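Local coordinates for GRAS family transcription factor containing protein, expressed (PDB 5HYZ) that probably acts as a plant transcription factor in development and abiotic stress resistance, binding DNA through the GRAS domain that makes up this chain, at residues F92-A97 / G121-A126; N98-E103 / V236-E241; A108-I113 / E198-V203; P139-I144 / G175-F180. All coordinates share one frame; numbering follows the deposited sequence.

Contact 1: F92-A97 / G121-A126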
loop_
_atom_site.group_PDB
_atom_site.type_symbol
_atom_site.label_atom_id
_atom_site.label_comp_id
_atom_site.label_asym_id
_atom_site.label_seq_id
_atom_site.Cartn_x
_atom_site.Cartn_y
_atom_site.Cartn_z
ATOM N N PHE A 92 4.479 -2.841 8.014
ATOM C CA PHE A 92 5.278 -2.180 9.052
ATOM C C PHE A 92 6.480 -3.024 9.439
ATOM O O PHE A 92 7.635 -2.611 9.516
ATOM C CB PHE A 92 4.431 -1.973 10.290
ATOM C CG PHE A 92 5.256 -1.612 11.508
ATOM C CD1 PHE A 92 5.835 -0.348 11.629
ATOM C CD2 PHE A 92 5.435 -2.539 12.513
ATOM C CE1 PHE A 92 6.613 -0.040 12.744
ATOM C CE2 PHE A 92 6.246 -2.225 13.642
ATOM C CZ PHE A 92 6.814 -0.996 13.739
ATOM N N ALA A 93 6.151 -4.271 9.693
ATOM C CA ALA A 93 7.234 -5.143 10.165
ATOM C C ALA A 93 8.326 -5.327 9.097
ATOM O O ALA A 93 9.545 -5.135 9.329
ATOM C CB ALA A 93 6.600 -6.491 10.537
ATOM N N HIS A 94 7.898 -5.700 7.900
ATOM C CA HIS A 94 8.880 -5.883 6.799
ATOM C C HIS A 94 9.723 -4.682 6.480
ATOM O O HIS A 94 10.915 -4.784 6.279
ATOM C CB HIS A 94 8.138 -6.254 5.489
ATOM C CG HIS A 94 7.451 -7.560 5.577
ATOM N ND1 HIS A 94 6.475 -7.956 4.674
ATOM C CD2 HIS A 94 7.597 -8.580 6.461
ATOM C CE1 HIS A 94 6.055 -9.168 5.004
ATOM N NE2 HIS A 94 6.724 -9.570 6.076
ATOM N N LEU A 95 9.071 -3.552 6.306
ATOM C CA LEU A 95 9.848 -2.365 5.962
ATOM C C LEU A 95 10.787 -1.938 7.078
ATOM O O LEU A 95 11.892 -1.492 6.804
ATOM C CB LEU A 95 8.924 -1.178 5.581
ATOM C CG LEU A 95 8.191 -1.486 4.273
ATOM C CD1 LEU A 95 7.449 -0.270 3.727
ATOM C CD2 LEU A 95 9.027 -2.185 3.109
ATOM N N THR A 96 10.367 -2.092 8.346
ATOM C CA THR A 96 11.256 -1.672 9.408
ATOM C C THR A 96 12.476 -2.650 9.531
ATOM O O THR A 96 13.647 -2.211 9.662
ATOM C CB THR A 96 10.488 -1.607 10.747
ATOM O OG1 THR A 96 9.396 -0.715 10.564
ATOM C CG2 THR A 96 11.366 -1.061 11.865
ATOM N N ALA A 97 12.194 -3.935 9.431
ATOM C CA ALA A 97 13.270 -4.918 9.372
ATOM C C ALA A 97 14.235 -4.650 8.179
ATOM O O ALA A 97 15.470 -4.693 8.328
ATOM C CB ALA A 97 12.670 -6.315 9.268
ATOM N N GLY A 121 6.968 -13.599 -1.202
ATOM C CA GLY A 121 8.279 -12.969 -1.311
ATOM C C GLY A 121 8.360 -11.471 -1.059
ATOM O O GLY A 121 9.408 -10.880 -1.248
ATOM N N ILE A 122 7.272 -10.852 -0.630
ATOM C CA ILE A 122 7.243 -9.368 -0.799
ATOM C C ILE A 122 8.280 -8.641 0.056
ATOM O O ILE A 122 8.848 -7.632 -0.395
ATOM C CB ILE A 122 5.815 -8.829 -0.544
ATOM C CG1 ILE A 122 5.737 -7.378 -1.107
ATOM C CG2 ILE A 122 5.494 -8.907 0.909
ATOM C CD1 ILE A 122 4.326 -6.755 -1.128
ATOM N N GLN A 123 8.600 -9.165 1.265
ATOM C CA GLN A 123 9.663 -8.495 2.024
ATOM C C GLN A 123 10.953 -8.417 1.212
ATOM O O GLN A 123 11.690 -7.431 1.218
ATOM C CB GLN A 123 9.946 -9.261 3.354
ATOM C CG GLN A 123 11.044 -8.512 4.202
ATOM C CD GLN A 123 11.237 -9.092 5.641
ATOM O OE1 GLN A 123 10.615 -10.105 6.034
ATOM N NE2 GLN A 123 12.124 -8.474 6.379
ATOM N N TRP A 124 11.272 -9.528 0.517
ATOM C CA TRP A 124 12.539 -9.540 -0.178
ATOM C C TRP A 124 12.504 -8.822 -1.489
ATOM O O TRP A 124 13.532 -8.325 -1.920
ATOM C CB TRP A 124 13.009 -11.039 -0.357
ATOM C CG TRP A 124 13.005 -11.672 1.014
ATOM C CD1 TRP A 124 12.355 -12.824 1.388
ATOM C CD2 TRP A 124 13.587 -11.117 2.235
ATOM N NE1 TRP A 124 12.517 -13.036 2.742
ATOM C CE2 TRP A 124 13.255 -12.015 3.283
ATOM C CE3 TRP A 124 14.356 -9.968 2.527
ATOM C CZ2 TRP A 124 13.633 -11.797 4.614
ATOM C CZ3 TRP A 124 14.718 -9.706 3.890
ATOM C CH2 TRP A 124 14.354 -10.655 4.922
ATOM N N ALA A 125 11.350 -8.748 -2.116
ATOM C CA ALA A 125 11.255 -7.901 -3.312
ATOM C C ALA A 125 11.496 -6.430 -2.909
ATOM O O ALA A 125 12.267 -5.713 -3.560
ATOM C CB ALA A 125 9.891 -8.068 -3.965
ATOM N N ALA A 126 10.913 -6.042 -1.773
ATOM C CA ALA A 126 11.149 -4.689 -1.278
ATOM C C ALA A 126 12.627 -4.457 -0.946
ATOM O O ALA A 126 13.229 -3.379 -1.241
ATOM C CB ALA A 126 10.214 -4.417 -0.048
#
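Gln123 lies against His94 where two helices of the Rossmann-like part of the GRAS domain, 89-104 and 122-132, pack side by side. The axes of their short segments approach to 9.7 Å at a crossing angle of -37°, and the nearest pair of alpha carbons across the interface is that of His94 and Gln123. Followed outward, the glutamine chain touches helix 89-104 at every atom. Its CB sits over one face of the imidazole, 3.9 Å from the ring centroid and 14° off the ring normal, which is the geometry of a CH-pi contact. CG rests near CB and CG of the histidine. The chain stays extended because CG stands anti to the backbone N and the next torsion is also near anti, and this carries the amide along the ring to the CD2 side. There OE1 comes within 3.4 Å of His94 CD2, with the amide and ring planes only 18° apart. NE2 ends beside Ala97 and is hydrogen-bonded to Asn206 OD1 on strand 202-208, linking helix 122-132 to the sheet. Ile122 approaches the imidazole obliquely through CG2, the two side chains crossing at about a right angle; Ile122 also packs on Asn342 of the second subunit. Leu95, the residue after His94, reaches Ala126, about one turn beyond Gln123: Leu95 CD2 lies 4.0 Å from Ala126 CB.

Contact 2: N98-E103 / V236-E241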
loop_
_atom_site.group_PDB
_atom_site.type_symbol
_atom_site.label_atom_id
_atom_site.label_comp_id
_atom_site.label_asym_id
_atom_site.label_seq_id
_atom_site.Cartn_x
_atom_site.Cartn_y
_atom_site.Cartn_z
ATOM N N ASN A 98 13.657 -4.367 7.003
ATOM C CA ASN A 98 14.490 -4.148 5.826
ATOM C C ASN A 98 15.398 -2.960 5.990
ATOM O O ASN A 98 16.537 -2.968 5.529
ATOM C CB ASN A 98 13.617 -3.943 4.564
ATOM C CG ASN A 98 13.055 -5.235 4.027
ATOM O OD1 ASN A 98 13.375 -6.305 4.552
ATOM N ND2 ASN A 98 12.245 -5.160 2.944
ATOM N N GLN A 99 14.895 -1.899 6.621
ATOM C CA GLN A 99 15.741 -0.741 6.815
ATOM C C GLN A 99 16.938 -1.101 7.683
ATOM O O GLN A 99 18.091 -0.688 7.393
ATOM C CB GLN A 99 14.878 0.411 7.421
ATOM C CG GLN A 99 15.618 1.740 7.473
ATOM C CD GLN A 99 15.932 2.249 6.046
ATOM O OE1 GLN A 99 15.122 2.076 5.107
ATOM N NE2 GLN A 99 17.126 2.845 5.870
ATOM N N ALA A 100 16.685 -1.892 8.731
ATOM C CA ALA A 100 17.817 -2.351 9.586
ATOM C C ALA A 100 18.820 -3.238 8.828
ATOM O O ALA A 100 20.035 -3.091 9.010
ATOM C CB ALA A 100 17.310 -3.110 10.777
ATOM N N ILE A 101 18.301 -4.124 7.960
ATOM C CA ILE A 101 19.214 -4.958 7.160
ATOM C C ILE A 101 20.059 -4.088 6.211
ATOM O O ILE A 101 21.246 -4.290 6.030
ATOM C CB ILE A 101 18.388 -5.970 6.378
ATOM C CG1 ILE A 101 17.744 -6.936 7.401
ATOM C CG2 ILE A 101 19.289 -6.719 5.375
ATOM C CD1 ILE A 101 16.611 -7.885 6.786
ATOM N N LEU A 102 19.392 -3.109 5.584
ATOM C CA LEU A 102 20.072 -2.233 4.618
ATOM C C LEU A 102 21.197 -1.500 5.273
ATOM O O LEU A 102 22.290 -1.391 4.720
ATOM C CB LEU A 102 19.042 -1.253 4.001
ATOM C CG LEU A 102 19.536 -0.378 2.852
ATOM C CD1 LEU A 102 19.560 -1.277 1.669
ATOM C CD2 LEU A 102 18.603 0.779 2.552
ATOM N N GLU A 103 20.935 -0.980 6.466
ATOM C CA GLU A 103 21.970 -0.253 7.151
ATOM C C GLU A 103 23.086 -1.140 7.682
ATOM O O GLU A 103 24.257 -0.764 7.615
ATOM C CB GLU A 103 21.352 0.536 8.279
ATOM C CG GLU A 103 20.562 1.684 7.592
ATOM C CD GLU A 103 19.751 2.553 8.583
ATOM O OE1 GLU A 103 19.880 2.359 9.812
ATOM O OE2 GLU A 103 18.953 3.392 8.112
ATOM N N VAL A 236 23.342 -8.573 11.276
ATOM C CA VAL A 236 22.163 -8.165 12.036
ATOM C C VAL A 236 21.146 -9.323 12.037
ATOM O O VAL A 236 21.102 -10.139 11.113
ATOM C CB VAL A 236 21.509 -6.861 11.412
ATOM C CG1 VAL A 236 20.856 -7.178 10.049
ATOM C CG2 VAL A 236 20.465 -6.275 12.386
ATOM N N VAL A 237 20.330 -9.367 13.074
ATOM C CA VAL A 237 19.213 -10.267 13.203
ATOM C C VAL A 237 18.004 -9.416 13.476
ATOM O O VAL A 237 18.000 -8.594 14.431
ATOM C CB VAL A 237 19.407 -11.243 14.393
ATOM C CG1 VAL A 237 18.140 -12.143 14.542
ATOM C CG2 VAL A 237 20.671 -12.120 14.193
ATOM N N THR A 238 16.982 -9.548 12.645
ATOM C CA THR A 238 15.789 -8.764 12.853
ATOM C C THR A 238 14.695 -9.618 13.429
ATOM O O THR A 238 14.532 -10.791 13.061
ATOM C CB THR A 238 15.298 -8.108 11.531
ATOM O OG1 THR A 238 15.369 -9.082 10.484
ATOM C CG2 THR A 238 16.272 -7.009 11.145
ATOM N N LEU A 239 13.970 -9.027 14.379
ATOM C CA LEU A 239 12.954 -9.746 15.110
ATOM C C LEU A 239 11.648 -8.986 15.017
ATOM O O LEU A 239 11.598 -7.777 15.380
ATOM C CB LEU A 239 13.347 -9.905 16.592
ATOM C CG LEU A 239 12.336 -10.618 17.499
ATOM C CD1 LEU A 239 12.225 -12.083 17.086
ATOM C CD2 LEU A 239 12.889 -10.553 18.968
ATOM N N GLY A 240 10.587 -9.632 14.565
ATOM C CA GLY A 240 9.291 -8.971 14.607
ATOM C C GLY A 240 8.322 -9.867 15.347
ATOM O O GLY A 240 8.151 -11.022 14.971
ATOM N N GLU A 241 7.639 -9.368 16.381
ATOM C CA GLU A 241 6.898 -10.264 17.256
ATOM C C GLU A 241 5.614 -9.588 17.726
ATOM O O GLU A 241 5.527 -8.370 17.771
ATOM C CB GLU A 241 7.759 -10.687 18.451
ATOM C CG GLU A 241 8.567 -12.004 18.254
ATOM C CD GLU A 241 7.652 -13.181 17.892
ATOM O OE1 GLU A 241 6.487 -13.146 18.324
ATOM O OE2 GLU A 241 8.058 -14.096 17.145
#
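Ile101 reaches from helix 89-104 to two side chains of strand 236-242, and its CG1 branch does most of the touching. With chi1 at -67°, CG1 lies anti to the carbonyl carbon and swings toward the strand, although the bond from the alpha carbon to CB runs along the interface. Ile101 CG1 is thereby 4.0 Å from Thr238 CG2 and 4.1 Å from Val236 CG1. The isoleucine crosses both partners at about a right angle.

Val236 presents CG1 to the helix, and this methyl also lies 4.0 Å from Ile101 CA, close to the helix backbone. Thr238 puts its two branches to different uses. Its chi1 of 44° leaves CG2 facing the helix, where it meets Ala100 CB at 4.1 Å, while OG1 is hydrogen-bonded to Asn206 OD1 on the neighbouring strand 202-208. The polar branch of this buried threonine is thus satisfied within the sheet, and the helix meets mainly its methyl, though Ile101 CD1 also comes near OG1. No hydrogen bond crosses between the two segments.

Val236 and Thr238, two residues apart, direct their CB atoms toward the same helix. The segment axes run nearly antiparallel at 175° and approach to 8.7 Å, consistent with a helix laid along the sheet in the layered alpha-beta architecture of a Rossmann-like fold.

Contact 3: A108-I113 / E198-V203; sequences ATKIHI and EPDEAV
His112 and Glu201 meet with the imidazole and carboxylate planes turned 62° apart. The ring donates through ND1 to Glu201 OE2 at 2.9 Å, a somewhat bent bond (142° at the hydrogen) that reaches the oxygen from above the carboxylate plane. Glu198 N comes to the same oxygen from the opposite face, so two N-H groups grip it from either side. His112 CG stands anti to its backbone N (chi1 -176°), which places the ring over the sheet face where Glu201 lies; its far nitrogen, NE2, is hydrogen-bonded to Thr145 OG1. Salt bridges from Arg141 to Glu201 OE1 and from Arg143 to OE2 place two positive charges at the carboxylate and would probably help to keep it ionised.

The backbones carrying these side chains belong to strands 110-118 and 202-208, which pair in parallel within the Rossmann-like sheet, the first carrying what is assigned from sequence as the VHIID motif, with His112 in it. Ile111 is bridged with Ala202, and His112 with Val203. Lys110 O accepts from Ala202 N at 2.9 Å, and His112 N donates to Ala202 O at 2.7 Å.

At the start of the strands, the extended Lys110 chain crosses Asp200, which lies in the type I turn Glu198-Glu201, at a slant. Its NZ is paired with Asp200 OD2 in a salt bridge whose modelled length, 2.5 Å, is doubtfully short. A water also bridges the backbones, accepting from Lys110 N and donating to Asp200 O. On the face carrying Ile111, two methyl carbons press closer than usual contact, Ala108 CB lying 3.5 Å from Ala202 CB.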
loop_
_atom_site.group_PDB
_atom_site.type_symbol
_atom_site.label_atom_id
_atom_site.label_comp_id
_atom_site.label_asym_id
_atom_site.label_seq_id
_atom_site.Cartn_x
_atom_site.Cartn_y
_atom_site.Cartn_z
ATOM N N ALA A 108 29.002 -4.269 2.745
ATOM C CA ALA A 108 29.204 -5.562 2.080
ATOM C C ALA A 108 28.838 -5.495 0.613
ATOM O O ALA A 108 27.796 -4.922 0.281
ATOM C CB ALA A 108 28.344 -6.639 2.767
ATOM N N THR A 109 29.595 -6.175 -0.259
ATOM C CA THR A 109 29.179 -6.238 -1.652
ATOM C C THR A 109 28.383 -7.480 -1.981
ATOM O O THR A 109 27.712 -7.568 -3.014
ATOM C CB THR A 109 30.417 -6.179 -2.572
ATOM O OG1 THR A 109 31.282 -7.271 -2.231
ATOM C CG2 THR A 109 31.160 -4.816 -2.359
ATOM N N LYS A 110 28.460 -8.460 -1.090
ATOM C CA LYS A 110 27.719 -9.727 -1.230
ATOM C C LYS A 110 26.914 -9.943 0.046
ATOM O O LYS A 110 27.451 -9.807 1.138
ATOM C CB LYS A 110 28.683 -10.907 -1.432
ATOM C CG LYS A 110 29.561 -10.721 -2.659
ATOM C CD LYS A 110 30.334 -12.018 -2.863
ATOM C CE LYS A 110 31.559 -11.809 -3.741
ATOM N NZ LYS A 110 32.249 -13.143 -3.933
ATOM N N ILE A 111 25.631 -10.230 -0.122
ATOM C CA ILE A 111 24.729 -10.312 1.003
ATOM C C ILE A 111 23.987 -11.636 0.975
ATOM O O ILE A 111 23.530 -12.105 -0.097
ATOM C CB ILE A 111 23.715 -9.133 0.955
ATOM C CG1 ILE A 111 24.488 -7.790 1.222
ATOM C CG2 ILE A 111 22.614 -9.338 2.051
ATOM C CD1 ILE A 111 23.647 -6.529 0.980
ATOM N N HIS A 112 23.845 -12.253 2.144
ATOM C CA HIS A 112 23.093 -13.502 2.233
ATOM C C HIS A 112 22.007 -13.320 3.270
ATOM O O HIS A 112 22.314 -13.109 4.454
ATOM C CB HIS A 112 24.043 -14.638 2.627
ATOM C CG HIS A 112 23.404 -15.979 2.662
ATOM N ND1 HIS A 112 24.115 -17.102 3.021
ATOM C CD2 HIS A 112 22.136 -16.396 2.421
ATOM C CE1 HIS A 112 23.318 -18.161 2.964
ATOM N NE2 HIS A 112 22.111 -17.762 2.611
ATOM N N ILE A 113 20.751 -13.387 2.862
ATOM C CA ILE A 113 19.605 -13.265 3.792
ATOM C C ILE A 113 19.120 -14.663 4.222
ATOM O O ILE A 113 18.885 -15.502 3.364
ATOM C CB ILE A 113 18.409 -12.566 3.084
ATOM C CG1 ILE A 113 18.806 -11.184 2.538
ATOM C CG2 ILE A 113 17.156 -12.484 4.008
ATOM C CD1 ILE A 113 19.327 -10.240 3.619
ATOM N N GLU A 198 29.178 -18.271 3.249
ATOM C CA GLU A 198 30.525 -18.097 2.681
ATOM C C GLU A 198 31.232 -16.951 3.367
ATOM O O GLU A 198 30.597 -15.966 3.811
ATOM C CB GLU A 198 30.443 -17.832 1.189
ATOM C CG GLU A 198 29.759 -18.986 0.510
ATOM C CD GLU A 198 29.798 -18.933 -0.983
ATOM O OE1 GLU A 198 29.689 -17.824 -1.577
ATOM O OE2 GLU A 198 29.937 -20.030 -1.567
ATOM N N PRO A 199 32.557 -17.052 3.458
ATOM C CA PRO A 199 33.292 -16.067 4.253
ATOM C C PRO A 199 33.246 -14.646 3.649
ATOM O O PRO A 199 33.394 -13.675 4.394
ATOM C CB PRO A 199 34.725 -16.642 4.277
ATOM C CG PRO A 199 34.833 -17.430 3.018
ATOM C CD PRO A 199 33.449 -18.026 2.797
ATOM N N ASP A 200 32.984 -14.507 2.352
ATOM C CA ASP A 200 33.023 -13.161 1.774
ATOM C C ASP A 200 31.658 -12.448 1.689
ATOM O O ASP A 200 31.516 -11.487 0.938
ATOM C CB ASP A 200 33.657 -13.227 0.368
ATOM C CG ASP A 200 32.866 -14.129 -0.611
ATOM O OD1 ASP A 200 31.943 -14.878 -0.192
ATOM O OD2 ASP A 200 33.152 -14.080 -1.827
ATOM N N GLU A 201 30.652 -12.897 2.441
ATOM C CA GLU A 201 29.336 -12.286 2.283
ATOM C C GLU A 201 28.874 -11.861 3.662
ATOM O O GLU A 201 29.302 -12.426 4.668
ATOM C CB GLU A 201 28.346 -13.282 1.633
ATOM C CG GLU A 201 28.013 -14.367 2.551
ATOM C CD GLU A 201 27.273 -15.549 1.886
ATOM O OE1 GLU A 201 27.011 -15.445 0.675
ATOM O OE2 GLU A 201 26.939 -16.488 2.672
ATOM N N ALA A 202 28.047 -10.834 3.735
ATOM C CA ALA A 202 27.428 -10.462 4.999
ATOM C C ALA A 202 26.122 -11.208 5.123
ATOM O O ALA A 202 25.353 -11.276 4.164
ATOM C CB ALA A 202 27.163 -8.962 5.075
ATOM N N VAL A 203 25.828 -11.676 6.327
ATOM C CA VAL A 203 24.622 -12.413 6.570
ATOM C C VAL A 203 23.645 -11.561 7.403
ATOM O O VAL A 203 24.072 -10.913 8.365
ATOM C CB VAL A 203 24.949 -13.706 7.358
ATOM C CG1 VAL A 203 23.652 -14.374 7.727
ATOM C CG2 VAL A 203 25.843 -14.633 6.489
HETATM O O HOH W 1 30.828 -8.654 1.028
HETATM O O HOH W 2 25.854 -13.255 -1.574
#

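Contact 4: P139-I144 / G175-F180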
loop_
_atom_site.group_PDB
_atom_site.type_symbol
_atom_site.label_atom_id
_atom_site.label_comp_id
_atom_site.label_asym_id
_atom_site.label_seq_id
_atom_site.Cartn_x
_atom_site.Cartn_y
_atom_site.Cartn_z
ATOM N N PRO A 139 24.676 -4.209 -4.535
ATOM C CA PRO A 139 25.537 -5.378 -4.270
ATOM C C PRO A 139 25.854 -6.173 -5.530
ATOM O O PRO A 139 25.058 -6.136 -6.442
ATOM C CB PRO A 139 24.676 -6.290 -3.354
ATOM C CG PRO A 139 23.659 -5.413 -2.762
ATOM C CD PRO A 139 23.393 -4.281 -3.823
ATOM N N THR A 140 26.946 -6.910 -5.551
ATOM C CA THR A 140 27.206 -7.758 -6.713
ATOM C C THR A 140 26.500 -9.101 -6.617
ATOM O O THR A 140 26.306 -9.756 -7.616
ATOM C CB THR A 140 28.693 -7.983 -6.897
ATOM O OG1 THR A 140 29.247 -8.610 -5.733
ATOM C CG2 THR A 140 29.363 -6.665 -7.106
ATOM N N ARG A 141 26.095 -9.525 -5.417
ATOM C CA ARG A 141 25.347 -10.770 -5.323
ATOM C C ARG A 141 24.448 -10.730 -4.087
ATOM O O ARG A 141 24.885 -10.295 -3.006
ATOM C CB ARG A 141 26.309 -11.985 -5.185
ATOM C CG ARG A 141 25.548 -13.355 -5.176
ATOM C CD ARG A 141 26.511 -14.548 -4.916
ATOM N NE ARG A 141 27.160 -14.483 -3.608
ATOM C CZ ARG A 141 27.921 -15.448 -3.098
ATOM N NH1 ARG A 141 28.144 -16.531 -3.837
ATOM N NH2 ARG A 141 28.469 -15.319 -1.881
ATOM N N ILE A 142 23.220 -11.209 -4.261
ATOM C CA ILE A 142 22.304 -11.390 -3.143
ATOM C C ILE A 142 21.796 -12.838 -3.165
ATOM O O ILE A 142 21.258 -13.300 -4.205
ATOM C CB ILE A 142 21.126 -10.381 -3.234
ATOM C CG1 ILE A 142 21.724 -8.974 -3.102
ATOM C CG2 ILE A 142 20.109 -10.678 -2.133
ATOM C CD1 ILE A 142 20.932 -7.897 -3.847
ATOM N N ARG A 143 21.973 -13.546 -2.032
ATOM C CA ARG A 143 21.418 -14.882 -1.886
ATOM C C ARG A 143 20.381 -14.887 -0.785
ATOM O O ARG A 143 20.525 -14.159 0.201
ATOM C CB ARG A 143 22.543 -15.875 -1.518
ATOM C CG ARG A 143 23.512 -16.039 -2.649
ATOM C CD ARG A 143 24.248 -17.392 -2.448
ATOM N NE ARG A 143 25.091 -17.379 -1.273
ATOM C CZ ARG A 143 25.312 -18.414 -0.454
ATOM N NH1 ARG A 143 24.708 -19.584 -0.601
ATOM N NH2 ARG A 143 26.141 -18.258 0.554
ATOM N N ILE A 144 19.309 -15.633 -0.961
ATOM C CA ILE A 144 18.306 -15.803 0.081
ATOM C C ILE A 144 18.108 -17.294 0.366
ATOM O O ILE A 144 17.976 -18.109 -0.553
ATOM C CB ILE A 144 16.954 -15.152 -0.338
ATOM C CG1 ILE A 144 17.212 -13.670 -0.636
ATOM C CG2 ILE A 144 15.920 -15.315 0.798
ATOM C CD1 ILE A 144 15.926 -12.863 -0.743
ATOM N N GLY A 175 19.142 -6.169 -12.530
ATOM C CA GLY A 175 20.498 -6.357 -12.984
ATOM C C GLY A 175 21.378 -6.900 -11.872
ATOM O O GLY A 175 22.583 -6.662 -11.863
ATOM N N VAL A 176 20.793 -7.610 -10.921
ATOM C CA VAL A 176 21.649 -8.144 -9.814
ATOM C C VAL A 176 21.709 -9.651 -9.809
ATOM O O VAL A 176 20.691 -10.304 -10.079
ATOM C CB VAL A 176 21.161 -7.709 -8.414
ATOM C CG1 VAL A 176 21.081 -6.256 -8.333
ATOM C CG2 VAL A 176 19.798 -8.185 -8.179
ATOM N N ASP A 177 22.914 -10.192 -9.548
ATOM C CA ASP A 177 23.083 -11.665 -9.437
ATOM C C ASP A 177 22.337 -12.119 -8.192
ATOM O O ASP A 177 22.538 -11.532 -7.117
ATOM C CB ASP A 177 24.571 -12.027 -9.363
ATOM C CG ASP A 177 24.854 -13.562 -9.395
ATOM O OD1 ASP A 177 24.018 -14.359 -9.890
ATOM O OD2 ASP A 177 25.970 -13.954 -8.949
ATOM N N PHE A 178 21.471 -13.116 -8.344
ATOM C CA PHE A 178 20.553 -13.464 -7.255
ATOM C C PHE A 178 20.339 -14.977 -7.174
ATOM O O PHE A 178 20.211 -15.637 -8.190
ATOM C CB PHE A 178 19.204 -12.753 -7.480
ATOM C CG PHE A 178 18.139 -13.142 -6.498
ATOM C CD1 PHE A 178 18.105 -12.551 -5.224
ATOM C CD2 PHE A 178 17.178 -14.071 -6.855
ATOM C CE1 PHE A 178 17.116 -12.912 -4.292
ATOM C CE2 PHE A 178 16.185 -14.473 -5.943
ATOM C CZ PHE A 178 16.140 -13.881 -4.651
ATOM N N GLU A 179 20.189 -15.511 -5.964
ATOM C CA GLU A 179 19.795 -16.911 -5.789
ATOM C C GLU A 179 18.816 -17.012 -4.632
ATOM O O GLU A 179 18.960 -16.271 -3.660
ATOM C CB GLU A 179 21.004 -17.791 -5.443
ATOM C CG GLU A 179 22.157 -17.564 -6.410
ATOM C CD GLU A 179 23.357 -18.466 -6.139
ATOM O OE1 GLU A 179 23.474 -19.048 -5.025
ATOM O OE2 GLU A 179 24.191 -18.579 -7.059
ATOM N N PHE A 180 17.886 -17.942 -4.727
ATOM C CA PHE A 180 16.949 -18.284 -3.633
ATOM C C PHE A 180 16.935 -19.803 -3.521
ATOM O O PHE A 180 16.772 -20.493 -4.557
ATOM C CB PHE A 180 15.534 -17.793 -3.957
ATOM C CG PHE A 180 14.481 -18.153 -2.900
ATOM C CD1 PHE A 180 13.849 -19.415 -2.882
ATOM C CD2 PHE A 180 14.123 -17.214 -1.927
ATOM C CE1 PHE A 180 12.933 -19.757 -1.919
ATOM C CE2 PHE A 180 13.167 -17.518 -0.963
ATOM C CZ PHE A 180 12.569 -18.809 -0.944
HETATM O O HOH W 3 28.003 -12.600 -8.450
#
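Ile144 packs against two phenylalanine rings of the adjacent strand, one with each branch. Its CD1 lies in the plane of the Phe178 ring, at the edge, 3.7 Å from Phe178 CE1, and CG1 comes equally near that carbon from an oblique direction. The other branch, CG2, approaches the Phe180 ring obliquely, 3.8 Å from Phe180 CD2. Ile144 crosses each phenylalanine at a slant. Two residues earlier, on the same face, Ile142 CG2 meets Phe178 CD1 at 4.1 Å.

The other face is polar. Arg143 and Glu179 lie side by side and point the same way, yet it is the arginine's methylene that touches: its CD is 3.2 Å from Glu179 OE1, whereas NE remains 4.4 Å from that oxygen, beyond a salt bridge. The Arg143 guanidinium and Glu179 carboxylate planes stand 86° apart. The guanidinium groups turn instead to the loop that precedes strand 202-208, where Arg143 hydrogen-bonds Leu196 O and Arg141 forms a salt bridge with Glu198. Arg143 NE lies over the centre of the Arg141 guanidinium.

Parallel backbone bonding sets the register. Ile142 N donates to Asp177 O at 3.0 Å, Glu179 N to Ile142 O, and Ile144 N to Glu179 O at 2.8 Å, with the segment axes only 7° apart.

These strands belong to a beta-alpha-beta unit joined by helix 157-174, which covers Phe178 and Phe180, while helix 122-132 packs on Ile142, Ile144 and Phe178, and strand 110-118 flanks 141-148.

Contacts 3 and 4 hold strands in the parallel part of one mixed sheet through backbone bonds, and they lie about 10 Å apart between centres, sharing the cluster of arginines and acids near the start of the strands. Both mix buried residues with exposed ones. Contact 2 is the buried one, an apolar join of a helix to another strand of that sheet; like contact 1 it has no hydrogen bond across its segments. Contact 1 uses the same helix 89-104 but packs it on helix 122-132, is partly buried, and alone of the four adjoins the second subunit. Asn98 links contacts 1 and 2 through Gln123 O, and Trp124 carries contact 1 to Ile113 and Ile144 of contacts 3 and 4.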